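Local coordinates for putative tryptophan halogenase (Xanthomonas campestris pv. campestris, PDB 6Y1W), which is a flavin-dependent halogenase, probably using reduced FAD to halogenate an aromatic substrate, and is seen here without its cofactor, at residues 42-47 / 182-187; 142-147 / 481-486; 252-257 / 305-310; 318-323 / 340-345; 327-332 / 364-369. All coordinates share one frame; numbering follows the deposited sequence.

Contact 1. Residues 42-47 / 182-187; sequences QLQITL and GVQRIE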
# COMPACT_ATOMS: atom_id res chain seq x y z
N GLN A 42 -17.29 7.89 25.80
CA GLN A 42 -17.34 6.53 26.33
C GLN A 42 -16.21 6.21 27.27
O GLN A 42 -16.29 5.21 27.98
CB GLN A 42 -17.29 5.50 25.19
CG GLN A 42 -18.40 5.65 24.23
CD GLN A 42 -18.54 4.55 23.21
OE1 GLN A 42 -19.63 4.34 22.71
NE2 GLN A 42 -17.43 3.86 22.85
N LEU A 43 -15.16 7.02 27.30
CA LEU A 43 -13.99 6.72 28.10
C LEU A 43 -13.76 7.80 29.14
O LEU A 43 -14.04 8.97 28.90
CB LEU A 43 -12.72 6.62 27.22
CG LEU A 43 -12.72 5.60 26.10
CD1 LEU A 43 -11.42 5.83 25.34
CD2 LEU A 43 -12.74 4.20 26.66
N GLN A 44 -13.22 7.40 30.27
CA GLN A 44 -12.64 8.35 31.21
C GLN A 44 -11.17 8.47 30.86
O GLN A 44 -10.44 7.48 30.93
CB GLN A 44 -12.82 7.89 32.66
CG GLN A 44 -12.19 8.88 33.66
CD GLN A 44 -12.32 8.42 35.10
OE1 GLN A 44 -12.93 7.38 35.39
NE2 GLN A 44 -11.75 9.20 36.02
N ILE A 45 -10.75 9.66 30.46
CA ILE A 45 -9.38 9.88 30.01
C ILE A 45 -8.70 10.83 30.97
O ILE A 45 -9.18 11.96 31.16
CB ILE A 45 -9.34 10.45 28.58
CG1 ILE A 45 -10.13 9.55 27.65
CG2 ILE A 45 -7.86 10.60 28.11
CD1 ILE A 45 -10.55 10.20 26.33
N THR A 46 -7.57 10.39 31.53
CA THR A 46 -6.79 11.18 32.47
C THR A 46 -5.37 11.33 31.95
O THR A 46 -4.78 10.34 31.52
CB THR A 46 -6.77 10.49 33.82
OG1 THR A 46 -8.13 10.30 34.27
CG2 THR A 46 -5.91 11.26 34.83
N LEU A 47 -4.83 12.55 32.00
CA LEU A 47 -3.43 12.79 31.63
C LEU A 47 -2.69 13.33 32.84
O LEU A 47 -3.16 14.28 33.48
CB LEU A 47 -3.33 13.78 30.45
CG LEU A 47 -1.91 13.94 29.85
CD1 LEU A 47 -2.04 14.36 28.39
CD2 LEU A 47 -1.05 14.98 30.63
N GLY A 182 -13.40 16.71 27.69
CA GLY A 182 -13.52 16.07 28.99
C GLY A 182 -12.29 15.40 29.57
O GLY A 182 -12.41 14.72 30.59
N VAL A 183 -11.10 15.59 28.98
CA VAL A 183 -9.89 14.99 29.54
C VAL A 183 -9.61 15.62 30.89
O VAL A 183 -9.69 16.86 31.04
CB VAL A 183 -8.70 15.18 28.59
CG1 VAL A 183 -7.39 14.69 29.25
CG2 VAL A 183 -8.93 14.40 27.30
N GLN A 184 -9.32 14.79 31.88
CA GLN A 184 -8.99 15.24 33.22
C GLN A 184 -7.47 15.35 33.33
O GLN A 184 -6.78 14.34 33.18
CB GLN A 184 -9.51 14.25 34.26
CG GLN A 184 -9.08 14.60 35.68
CD GLN A 184 -9.56 13.60 36.73
OE1 GLN A 184 -9.46 13.86 37.93
NE2 GLN A 184 -10.07 12.45 36.28
N ARG A 185 -6.96 16.55 33.60
CA ARG A 185 -5.53 16.75 33.76
C ARG A 185 -5.18 16.69 35.24
O ARG A 185 -5.87 17.31 36.06
CB ARG A 185 -5.09 18.09 33.16
CG ARG A 185 -3.59 18.33 33.28
CD ARG A 185 -3.25 19.70 32.75
NE ARG A 185 -1.83 20.00 32.86
CZ ARG A 185 -1.26 20.73 33.82
NH1 ARG A 185 -2.00 21.23 34.82
NH2 ARG A 185 0.05 20.94 33.80
N ILE A 186 -4.16 15.91 35.58
CA ILE A 186 -3.64 15.84 36.95
C ILE A 186 -2.17 16.27 36.89
O ILE A 186 -1.37 15.66 36.17
CB ILE A 186 -3.78 14.44 37.56
CG1 ILE A 186 -5.25 13.99 37.55
CG2 ILE A 186 -3.20 14.39 38.98
CD1 ILE A 186 -5.48 12.62 38.17
N GLU A 187 -1.83 17.35 37.60
CA GLU A 187 -0.46 17.85 37.62
C GLU A 187 0.32 17.11 38.69
O GLU A 187 -0.19 16.90 39.80
CB GLU A 187 -0.41 19.36 37.89
CG GLU A 187 0.96 20.01 37.59
CD GLU A 187 2.03 19.73 38.64
OE1 GLU A 187 1.68 19.58 39.84
OE2 GLU A 187 3.24 19.67 38.28
O HOH W 1 -12.58 11.86 30.34

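Contact 2. Residues 142-147 / 481-486; sequences ELRAAQ and RVEATL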
# COMPACT_ATOMS: atom_id res chain seq x y z
N GLU A 142 6.27 22.45 -5.96
CA GLU A 142 6.60 22.71 -4.55
C GLU A 142 8.06 23.09 -4.40
O GLU A 142 8.41 23.95 -3.58
CB GLU A 142 6.27 21.49 -3.69
CG GLU A 142 4.77 21.33 -3.44
CD GLU A 142 4.03 20.60 -4.57
OE1 GLU A 142 4.58 20.33 -5.67
OE2 GLU A 142 2.85 20.24 -4.33
N LEU A 143 8.93 22.44 -5.17
CA LEU A 143 10.35 22.76 -5.12
C LEU A 143 10.59 24.20 -5.57
O LEU A 143 11.33 24.95 -4.92
CB LEU A 143 11.15 21.78 -6.00
CG LEU A 143 12.68 21.89 -5.84
CD1 LEU A 143 13.33 20.48 -6.00
CD2 LEU A 143 13.27 22.87 -6.87
N ARG A 144 9.94 24.60 -6.67
CA ARG A 144 10.10 25.98 -7.11
C ARG A 144 9.54 26.96 -6.08
O ARG A 144 10.09 28.06 -5.91
CB ARG A 144 9.42 26.18 -8.46
CG ARG A 144 10.16 25.48 -9.62
CD ARG A 144 11.47 26.19 -9.96
NE ARG A 144 11.13 27.52 -10.49
CZ ARG A 144 11.66 28.68 -10.09
NH1 ARG A 144 12.60 28.72 -9.16
NH2 ARG A 144 11.25 29.83 -10.66
N ALA A 145 8.48 26.58 -5.36
CA ALA A 145 7.96 27.45 -4.31
C ALA A 145 8.95 27.57 -3.16
O ALA A 145 9.01 28.60 -2.47
CB ALA A 145 6.61 26.93 -3.81
N ALA A 146 9.74 26.52 -2.92
CA ALA A 146 10.81 26.63 -1.94
C ALA A 146 11.87 27.61 -2.41
O ALA A 146 12.34 28.43 -1.64
CB ALA A 146 11.44 25.24 -1.68
N GLN A 147 12.23 27.54 -3.70
CA GLN A 147 13.27 28.43 -4.20
C GLN A 147 12.84 29.88 -4.16
O GLN A 147 13.69 30.76 -3.93
CB GLN A 147 13.64 28.06 -5.63
CG GLN A 147 14.35 26.71 -5.62
CD GLN A 147 14.78 26.29 -7.03
OE1 GLN A 147 14.07 26.51 -8.00
NE2 GLN A 147 15.94 25.64 -7.11
N ARG A 481 3.95 24.93 -17.27
CA ARG A 481 2.83 24.82 -16.36
C ARG A 481 3.28 25.08 -14.91
O ARG A 481 2.62 25.82 -14.18
CB ARG A 481 2.17 23.46 -16.52
CG ARG A 481 1.41 23.33 -17.87
CD ARG A 481 0.59 22.05 -17.95
NE ARG A 481 1.42 20.88 -18.19
CZ ARG A 481 1.84 20.48 -19.39
NH1 ARG A 481 1.49 21.15 -20.48
NH2 ARG A 481 2.60 19.40 -19.49
N VAL A 482 4.46 24.57 -14.51
CA VAL A 482 4.98 24.89 -13.18
C VAL A 482 5.16 26.40 -13.02
O VAL A 482 4.75 26.99 -12.01
CB VAL A 482 6.32 24.16 -12.95
CG1 VAL A 482 7.14 24.75 -11.74
CG2 VAL A 482 6.09 22.68 -12.83
N GLU A 483 5.83 27.04 -13.99
CA GLU A 483 6.11 28.45 -13.83
C GLU A 483 4.83 29.28 -13.85
O GLU A 483 4.75 30.29 -13.14
CB GLU A 483 7.10 28.90 -14.91
CG GLU A 483 8.52 28.38 -14.70
CD GLU A 483 9.04 28.65 -13.31
OE1 GLU A 483 9.23 29.85 -12.97
OE2 GLU A 483 9.29 27.66 -12.57
N ALA A 484 3.83 28.89 -14.64
CA ALA A 484 2.59 29.68 -14.67
C ALA A 484 1.85 29.57 -13.35
O ALA A 484 1.18 30.52 -12.91
CB ALA A 484 1.70 29.22 -15.82
N THR A 485 1.89 28.39 -12.74
CA THR A 485 1.26 28.19 -11.45
C THR A 485 2.02 28.94 -10.36
O THR A 485 1.41 29.62 -9.52
CB THR A 485 1.16 26.70 -11.15
OG1 THR A 485 0.42 26.06 -12.21
CG2 THR A 485 0.42 26.43 -9.83
N LEU A 486 3.35 28.88 -10.41
CA LEU A 486 4.18 29.55 -9.42
C LEU A 486 3.95 31.05 -9.45
O LEU A 486 3.93 31.71 -8.40
CB LEU A 486 5.64 29.24 -9.69
CG LEU A 486 6.72 29.83 -8.80
CD1 LEU A 486 6.72 29.16 -7.40
CD2 LEU A 486 8.06 29.68 -9.45

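Contact 3. Residues 252-257 / 305-310; sequences VQTESV and HNLQGR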
# COMPACT_ATOMS: atom_id res chain seq x y z
N VAL A 252 19.05 26.46 19.55
CA VAL A 252 19.00 27.88 19.93
C VAL A 252 18.05 28.61 18.99
O VAL A 252 18.05 28.36 17.78
CB VAL A 252 20.40 28.53 19.90
CG1 VAL A 252 20.95 28.58 18.45
CG2 VAL A 252 20.36 29.96 20.52
N GLN A 253 17.29 29.56 19.54
CA GLN A 253 16.42 30.39 18.73
C GLN A 253 17.12 31.70 18.39
O GLN A 253 17.93 32.21 19.17
CB GLN A 253 15.08 30.65 19.46
CG GLN A 253 14.36 29.38 19.95
CD GLN A 253 13.99 28.37 18.80
OE1 GLN A 253 13.09 28.63 17.99
NE2 GLN A 253 14.68 27.21 18.76
N THR A 254 16.83 32.22 17.21
CA THR A 254 17.41 33.51 16.82
C THR A 254 16.31 34.41 16.32
O THR A 254 15.25 33.96 15.89
CB THR A 254 18.49 33.38 15.73
OG1 THR A 254 17.98 32.60 14.62
CG2 THR A 254 19.77 32.74 16.29
N GLU A 255 16.57 35.73 16.32
CA GLU A 255 15.58 36.60 15.71
C GLU A 255 15.54 36.40 14.19
O GLU A 255 16.52 36.00 13.55
CB GLU A 255 15.85 38.07 16.06
CG GLU A 255 17.09 38.57 15.49
CD GLU A 255 17.59 39.87 16.17
OE1 GLU A 255 16.82 40.61 16.85
OE2 GLU A 255 18.79 40.13 16.00
N SER A 256 14.38 36.69 13.62
CA SER A 256 14.25 36.71 12.17
C SER A 256 15.08 37.85 11.58
O SER A 256 15.16 38.94 12.16
CB SER A 256 12.78 36.89 11.79
OG SER A 256 11.97 35.97 12.51
N VAL A 257 15.68 37.59 10.42
CA VAL A 257 16.44 38.61 9.71
C VAL A 257 15.84 38.93 8.36
O VAL A 257 16.45 39.65 7.56
CB VAL A 257 17.92 38.20 9.55
CG1 VAL A 257 18.57 38.06 10.90
CG2 VAL A 257 18.06 36.93 8.72
N HIS A 305 28.82 29.94 14.21
CA HIS A 305 29.32 30.48 12.96
C HIS A 305 28.23 30.56 11.90
O HIS A 305 28.25 31.47 11.07
CB HIS A 305 30.49 29.63 12.47
CG HIS A 305 31.00 30.01 11.11
ND1 HIS A 305 31.80 31.11 10.88
CD2 HIS A 305 30.85 29.40 9.90
CE1 HIS A 305 32.10 31.18 9.60
NE2 HIS A 305 31.54 30.15 8.98
N ASN A 306 27.25 29.67 11.95
CA ASN A 306 26.22 29.64 10.93
C ASN A 306 24.96 30.42 11.30
O ASN A 306 24.09 30.56 10.44
CB ASN A 306 25.81 28.18 10.64
CG ASN A 306 26.85 27.46 9.79
OD1 ASN A 306 26.75 27.41 8.57
ND2 ASN A 306 27.91 26.95 10.43
N LEU A 307 24.85 30.94 12.52
CA LEU A 307 23.65 31.66 12.93
C LEU A 307 23.57 32.99 12.21
O LEU A 307 24.58 33.60 11.84
CB LEU A 307 23.63 31.91 14.45
CG LEU A 307 23.49 30.68 15.36
CD1 LEU A 307 23.45 31.06 16.82
CD2 LEU A 307 22.24 29.90 15.01
N GLN A 308 22.33 33.40 11.91
CA GLN A 308 22.00 34.74 11.48
C GLN A 308 21.08 35.36 12.52
O GLN A 308 20.15 34.69 13.01
CB GLN A 308 21.30 34.76 10.14
CG GLN A 308 22.14 34.22 8.99
CD GLN A 308 21.27 33.93 7.79
OE1 GLN A 308 20.96 32.77 7.51
NE2 GLN A 308 20.85 34.98 7.09
N GLY A 309 21.35 36.60 12.88
CA GLY A 309 20.57 37.30 13.87
C GLY A 309 21.02 37.00 15.29
O GLY A 309 21.72 36.02 15.57
N ARG A 310 20.58 37.84 16.21
CA ARG A 310 20.97 37.62 17.60
C ARG A 310 20.22 36.41 18.17
O ARG A 310 19.06 36.14 17.83
CB ARG A 310 20.66 38.85 18.45
CG ARG A 310 21.59 40.04 18.09
CD ARG A 310 21.10 41.35 18.70
NE ARG A 310 19.79 41.73 18.18
CZ ARG A 310 19.12 42.83 18.54
NH1 ARG A 310 19.63 43.67 19.44
NH2 ARG A 310 17.94 43.09 18.00
O HOH W 2 17.68 34.04 12.20

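Contact 4. Residues 318-323 / 340-345; sequences LRFTPN and SGFLEP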
# COMPACT_ATOMS: atom_id res chain seq x y z
N LEU A 318 21.07 18.54 24.14
CA LEU A 318 20.15 17.41 24.09
C LEU A 318 20.94 16.16 23.76
O LEU A 318 21.96 16.24 23.06
CB LEU A 318 19.08 17.62 23.01
CG LEU A 318 18.62 19.07 22.82
CD1 LEU A 318 17.75 19.25 21.56
CD2 LEU A 318 17.87 19.52 24.06
N ARG A 319 20.49 15.02 24.28
CA ARG A 319 21.05 13.71 23.95
C ARG A 319 19.95 12.79 23.44
O ARG A 319 18.78 12.91 23.82
CB ARG A 319 21.74 13.03 25.16
CG ARG A 319 23.10 13.65 25.54
CD ARG A 319 24.08 13.57 24.38
NE ARG A 319 24.52 12.20 24.09
CZ ARG A 319 25.55 11.60 24.69
NH1 ARG A 319 25.87 10.35 24.39
NH2 ARG A 319 26.24 12.25 25.63
N PHE A 320 20.34 11.85 22.58
CA PHE A 320 19.36 10.91 22.04
C PHE A 320 20.13 9.77 21.40
O PHE A 320 21.35 9.83 21.28
CB PHE A 320 18.44 11.58 21.03
CG PHE A 320 19.16 12.44 20.04
CD1 PHE A 320 19.88 11.86 19.02
CD2 PHE A 320 19.13 13.83 20.15
CE1 PHE A 320 20.55 12.67 18.08
CE2 PHE A 320 19.80 14.62 19.26
CZ PHE A 320 20.52 14.04 18.23
N THR A 321 19.41 8.73 20.97
CA THR A 321 20.05 7.64 20.25
C THR A 321 19.02 7.02 19.32
O THR A 321 17.85 6.90 19.71
CB THR A 321 20.66 6.57 21.21
OG1 THR A 321 21.48 5.64 20.48
CG2 THR A 321 19.58 5.84 21.99
N PRO A 322 19.42 6.66 18.09
CA PRO A 322 18.49 6.12 17.09
C PRO A 322 18.10 4.70 17.46
O PRO A 322 18.97 3.87 17.70
CB PRO A 322 19.31 6.14 15.79
CG PRO A 322 20.77 5.99 16.33
CD PRO A 322 20.80 6.79 17.58
N ASN A 323 16.79 4.46 17.55
CA ASN A 323 16.31 3.19 18.08
C ASN A 323 14.82 2.99 17.82
O ASN A 323 14.07 3.94 17.54
CB ASN A 323 16.56 3.10 19.58
CG ASN A 323 15.50 3.86 20.37
OD1 ASN A 323 14.44 3.31 20.71
ND2 ASN A 323 15.74 5.14 20.59
N SER A 340 8.67 5.33 22.34
CA SER A 340 8.52 4.28 21.34
C SER A 340 9.74 4.15 20.43
O SER A 340 9.87 3.14 19.74
CB SER A 340 7.27 4.52 20.48
OG SER A 340 7.44 5.62 19.57
N GLY A 341 10.59 5.16 20.40
CA GLY A 341 11.74 5.15 19.50
C GLY A 341 12.19 6.57 19.19
O GLY A 341 11.58 7.55 19.61
N PHE A 342 13.29 6.65 18.43
CA PHE A 342 13.80 7.95 18.03
C PHE A 342 14.57 7.86 16.71
O PHE A 342 15.40 6.96 16.53
CB PHE A 342 14.74 8.53 19.07
CG PHE A 342 15.39 9.82 18.63
CD1 PHE A 342 14.71 11.00 18.76
CD2 PHE A 342 16.63 9.82 18.02
CE1 PHE A 342 15.29 12.19 18.34
CE2 PHE A 342 17.19 11.00 17.59
CZ PHE A 342 16.50 12.18 17.78
N LEU A 343 14.29 8.79 15.81
CA LEU A 343 15.17 9.09 14.68
C LEU A 343 15.41 10.59 14.65
O LEU A 343 14.51 11.37 14.96
CB LEU A 343 14.56 8.65 13.36
CG LEU A 343 14.53 7.13 13.18
CD1 LEU A 343 13.68 6.74 12.01
CD2 LEU A 343 16.00 6.68 12.90
N GLU A 344 16.62 10.99 14.27
CA GLU A 344 16.93 12.42 14.19
C GLU A 344 16.01 13.17 13.21
O GLU A 344 15.43 12.56 12.30
CB GLU A 344 18.39 12.58 13.76
CG GLU A 344 18.60 12.23 12.29
CD GLU A 344 20.07 11.97 12.00
OE1 GLU A 344 20.83 12.96 11.75
OE2 GLU A 344 20.47 10.80 12.09
N PRO A 345 15.85 14.51 13.39
CA PRO A 345 14.81 15.24 12.63
C PRO A 345 15.20 15.62 11.21
O PRO A 345 14.72 16.64 10.68
CB PRO A 345 14.57 16.49 13.48
CG PRO A 345 15.90 16.76 14.10
CD PRO A 345 16.43 15.35 14.45

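Contact 5. Residues 327-332 / 364-369; sequences RVWEKN and TFPQVI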
# COMPACT_ATOMS: atom_id res chain seq x y z
N ARG A 327 8.75 -3.78 21.06
CA ARG A 327 7.31 -3.82 20.90
C ARG A 327 6.78 -2.49 21.41
O ARG A 327 7.22 -2.01 22.45
CB ARG A 327 6.71 -5.00 21.69
CG ARG A 327 7.21 -6.34 21.18
CD ARG A 327 6.77 -7.51 22.07
NE ARG A 327 7.22 -7.39 23.45
CZ ARG A 327 8.48 -7.54 23.85
NH1 ARG A 327 9.44 -7.81 22.96
NH2 ARG A 327 8.78 -7.42 25.14
N VAL A 328 5.91 -1.85 20.63
CA VAL A 328 5.40 -0.57 21.11
C VAL A 328 4.13 -0.75 21.93
O VAL A 328 3.83 0.12 22.77
CB VAL A 328 5.17 0.41 19.95
CG1 VAL A 328 6.53 0.85 19.42
CG2 VAL A 328 4.39 -0.22 18.83
N TRP A 329 3.44 -1.87 21.77
CA TRP A 329 2.27 -2.21 22.59
C TRP A 329 2.65 -3.46 23.36
O TRP A 329 2.93 -4.50 22.75
CB TRP A 329 1.05 -2.46 21.72
CG TRP A 329 -0.27 -2.61 22.49
CD1 TRP A 329 -0.43 -2.94 23.80
CD2 TRP A 329 -1.56 -2.40 21.96
NE1 TRP A 329 -1.77 -2.97 24.12
CE2 TRP A 329 -2.49 -2.65 23.01
CE3 TRP A 329 -2.04 -2.04 20.70
CZ2 TRP A 329 -3.86 -2.52 22.83
CZ3 TRP A 329 -3.43 -1.93 20.51
CH2 TRP A 329 -4.32 -2.19 21.58
N GLU A 330 2.69 -3.35 24.67
CA GLU A 330 3.04 -4.48 25.54
C GLU A 330 1.98 -4.54 26.62
O GLU A 330 1.78 -3.56 27.33
CB GLU A 330 4.44 -4.28 26.13
CG GLU A 330 4.85 -5.28 27.20
CD GLU A 330 5.40 -6.53 26.61
OE1 GLU A 330 5.42 -6.64 25.36
OE2 GLU A 330 5.82 -7.41 27.39
N LYS A 331 1.30 -5.70 26.73
CA LYS A 331 0.22 -5.85 27.71
C LYS A 331 -0.78 -4.71 27.52
O LYS A 331 -1.32 -4.56 26.44
CB LYS A 331 0.77 -5.90 29.13
CG LYS A 331 1.83 -7.03 29.35
CD LYS A 331 2.07 -7.35 30.82
CE LYS A 331 3.00 -8.58 30.98
NZ LYS A 331 2.63 -9.59 29.98
N ASN A 332 -1.05 -3.92 28.56
CA ASN A 332 -2.03 -2.83 28.44
C ASN A 332 -1.36 -1.45 28.37
O ASN A 332 -1.93 -0.46 28.82
CB ASN A 332 -3.05 -2.86 29.58
CG ASN A 332 -2.43 -2.59 30.96
OD1 ASN A 332 -1.25 -2.83 31.20
ND2 ASN A 332 -3.23 -2.06 31.86
N THR A 364 -7.57 0.48 15.91
CA THR A 364 -7.66 -0.85 16.52
C THR A 364 -8.08 -0.74 17.98
O THR A 364 -7.69 -1.55 18.82
CB THR A 364 -6.34 -1.61 16.39
OG1 THR A 364 -6.53 -2.97 16.85
CG2 THR A 364 -5.28 -0.95 17.21
N PHE A 365 -8.91 0.27 18.30
CA PHE A 365 -9.11 0.59 19.69
C PHE A 365 -9.82 -0.56 20.40
O PHE A 365 -10.80 -1.10 19.88
CB PHE A 365 -9.90 1.91 19.92
CG PHE A 365 -9.69 2.43 21.31
CD1 PHE A 365 -8.52 3.13 21.63
CD2 PHE A 365 -10.54 2.06 22.34
CE1 PHE A 365 -8.28 3.52 22.93
CE2 PHE A 365 -10.29 2.48 23.63
CZ PHE A 365 -9.15 3.19 23.93
N PRO A 366 -9.34 -0.98 21.57
CA PRO A 366 -9.87 -2.21 22.18
C PRO A 366 -11.21 -1.96 22.87
O PRO A 366 -11.38 -0.97 23.59
CB PRO A 366 -8.79 -2.58 23.22
CG PRO A 366 -8.14 -1.20 23.58
CD PRO A 366 -8.11 -0.50 22.23
N GLN A 367 -12.16 -2.86 22.61
CA GLN A 367 -13.17 -3.14 23.64
C GLN A 367 -12.53 -3.90 24.79
O GLN A 367 -12.71 -3.55 25.96
CB GLN A 367 -14.32 -3.98 23.07
CG GLN A 367 -15.04 -3.38 21.93
CD GLN A 367 -16.19 -2.49 22.35
OE1 GLN A 367 -16.32 -2.09 23.55
NE2 GLN A 367 -17.03 -2.13 21.37
N VAL A 368 -11.82 -4.97 24.47
CA VAL A 368 -10.98 -5.70 25.42
C VAL A 368 -9.63 -5.84 24.74
O VAL A 368 -9.55 -5.83 23.51
CB VAL A 368 -11.54 -7.11 25.78
CG1 VAL A 368 -12.94 -7.01 26.41
CG2 VAL A 368 -11.53 -8.05 24.55
N ILE A 369 -8.57 -5.86 25.54
CA ILE A 369 -7.22 -5.97 24.98
C ILE A 369 -6.97 -7.44 24.66
O ILE A 369 -7.26 -8.31 25.48
CB ILE A 369 -6.18 -5.40 25.94
CG1 ILE A 369 -6.42 -3.89 26.09
CG2 ILE A 369 -4.75 -5.61 25.40
CD1 ILE A 369 -5.72 -3.26 27.27

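Contact 1. Residues 42-47 / 182-187
The amide N of Ile-186 donates to Leu-47 O at 2.8 Å and 173°, the shortest of three backbone bonds that join the two strands in parallel. The others run from Gln-184 N to Ile-45 O and from Leu-47 N back to Gln-184 O, so the bridged pairs are Thr-46 with Gln-184 and Leu-47 with Arg-185. Where the strands splay apart at their start, a water takes over: it accepts from Ile-45 N and donates to Gly-182 O, both at 2.9 Å. On one face Thr-46 turns CG2 anti to its backbone nitrogen, against Ile-186 CD1 at 3.6 Å, while the extended Gln-184 runs alongside Thr-46 and points the same way. Beneath the other face, Ile-45 CG2 meets Val-183 CG2 at 4.0 Å. This belongs to the parallel part of the mixed, Rossmann-type sheet: helix 25-39 packs under Ile-45, Leu-47 and Val-183, strand 18-22 borders strand 44-49 on its far side, and Ile-213 of strand 212-214 touches Thr-46 and Ile-186.

Contact 2. Residues 142-147 / 481-486
Bends of -72° at chi2 and -66° at chi3 fold the Arg-144 chain round so that its guanidinium meets Glu-483 side-on, and Glu-483, itself bent at chi2, swings its carboxylate across to receive it. Arg-144 NE donates to Glu-483 OE2 at 2.8 Å and Arg-144 NH2 to Glu-483 OE1 at 3.1 Å, both almost straight. Each oxygen is met on its syn side, somewhat out of the carboxylate plane, whereas both lie close to the guanidinium plane. The third nitrogen, NH1, is held from within its own helix by Gln-147 OE1 at 2.9 Å, and Glu-148 adds a second carboxylate there. Leu-486 lies over one face of the guanidinium, its CD2 3.4 Å from Arg-144 NH2, while its other methyl, CD1, rests 3.7 Å from Ala-145 N. At the foot of the arginine chain, Val-482 CG1 touches Arg-144 CG at 3.8 Å. The axes of the two segments, in helices 141-148 and 468-486, approach to 10.0 Å and cross at -50°, and Arg-144 and Leu-486 fill the space between them. With partners along two edges and a leucine over a face, the guanidinium is fixed in rotation, and the two acidic neighbours would probably stabilise its positive charge.

Contact 3. Residues 252-257 / 305-310
Segments 252-257 and 307-310 run nearly at right angles, and Glu-255 N donates to Arg-310 O at 2.9 Å, while Thr-254 CA lies 3.3 Å from the same Arg-310 O in a CA-H...O contact. The side chain of Glu-255 then reaches back to the same residue. Its CG stands between the backbone nitrogen and the carbonyl carbon (chi1 66°), and from there the extended chain brings OE2 to both Arg-310 NE and Arg-310 N, each at 2.9 Å and on the same face of the carboxylate. Arg-310 NH2 completes a side-on pair with Glu-255 OE1 at 3.0 Å, although the two flat groups are turned 40° against each other. A water bonded to Thr-254 OG1 also lies between Glu-255 O and Gln-308 O, and Asn-285 is a further partner of that hydroxyl. Below, both methyls of Leu-307 approach Val-252 CG1, CD1 at 3.9 Å. Farther along, Val-257 CG1 lies against Gly-309 CA at 3.7 Å. Together these contacts tie strand 248-254, an inner strand of the seven-strand mixed sheet, to the loop that follows helix 296-306. One carboxylate thus accepts from a main-chain amide and from two guanidinium nitrogens; its charge would probably strengthen all three bonds, offset that of the arginine, and hold the Arg-310 backbone and side chain in a fixed relation.

Contact 4. Residues 318-323 / 340-345
Phe-320 and Phe-342 meet through their rings, with centroids 4.6 Å apart and planes inclined by 31°, an oblique pairing. CZ of Phe-342 lies over one face of the Phe-320 ring, toward its rim. In return, Phe-320 places its CB over a face of the Phe-342 ring, 3.8 Å from the centroid, as a CH-pi contact. Phe-342 gets there with CG anti to its backbone nitrogen (chi1 175°), which lays the ring along the opposite chain, where Pro-322 N sits at its edge. Behind the rings, the backbones join: Asn-323 N donates to Phe-342 O and Phe-342 N to Asn-323 O, each at 3.0 Å. This is an antiparallel hydrogen-bonded pair, part of the small three-strand sheet made by 237-239, 323-325 and 341-342. Gly-341 comes so close that its CA is 3.3 Å from Asn-323 O. The amide of Asn-323 folds back on its own segment, ND2 donating to Thr-321 O at 2.9 Å, which holds it beside Phe-342 CB. On the other flank, Pro-322 CB is 4.4 Å from Leu-343 CD2. Farther out, Phe-224 and Val-288 pack against Phe-320, while Leu-343 is lodged among Trp-240, Leu-244 and helix 371-397. Leu-338, a predicted FAD-binding residue, lies beside Phe-342.

Contact 5. Residues 327-332 / 364-369
Ile-369 packs against two parts of segment 327-332: its CD1 reaches Asn-332 CB at 3.6 Å, and CG2, set anti to the backbone nitrogen, touches Lys-331 O at 3.7 Å. The contact joins the outer hairpin strand 329-330 of the Rossmann-type sheet to the loop between helices 350-363 and 371-397, and no hydrogen bond crosses it. Its close-packed part is apolar. The indole of Trp-329, swung out with CG anti to the backbone nitrogen (chi1 -171°), points its six-membered ring at the loop, CH2 coming to 4.2 Å from Pro-366 CD. Ile-369 CG2 approaches obliquely, 4.1 Å from Trp-329 CZ2, while helix 371-397 contributes Ile-374 and an edge-to-face partner, Tyr-377. Asn-332, buried here, is satisfied by the backbone of Ile-202 and Asp-216. The looser side lies at Lys-331, whose chain leads away from the loop, and at the partly exposed Glu-330, which forms a salt bridge within its own segment, accepting from Arg-327 NE at 2.7 Å. On the loop's outer side the second subunit takes over, with Asp-464 of that chain bonded to Gln-367. At the far end of the indole, Thr-364 CG2 sits in the ring plane, at its edge, 3.9 Å from Trp-329 CZ3.

How the contacts relate
Contacts 1 and 5 belong to the same mixed sheet of the nucleotide-binding half and touch directly, Leu-43 CD1 lying 3.8 Å from Phe-365 CZ. Contact 5 meets contact 4 in turn, through Val-328 CG1 and Ser-340 CB at 3.9 Å. Contacts 3 and 4 share the second sheet, where strands 248-254 and 316-319 are neighbours, with nearest atoms about 8 Å apart. Contact 2 lies on the opposite side of the chain's centre from contact 1, their centres about 46 Å apart. Two predicted sites lie near contacts: the side chain of Leu-47 is about 4 Å from Gly-24 of the predicted FAD site, and that of Ala-145 about 10 Å from that of the predicted active-site Lys-89.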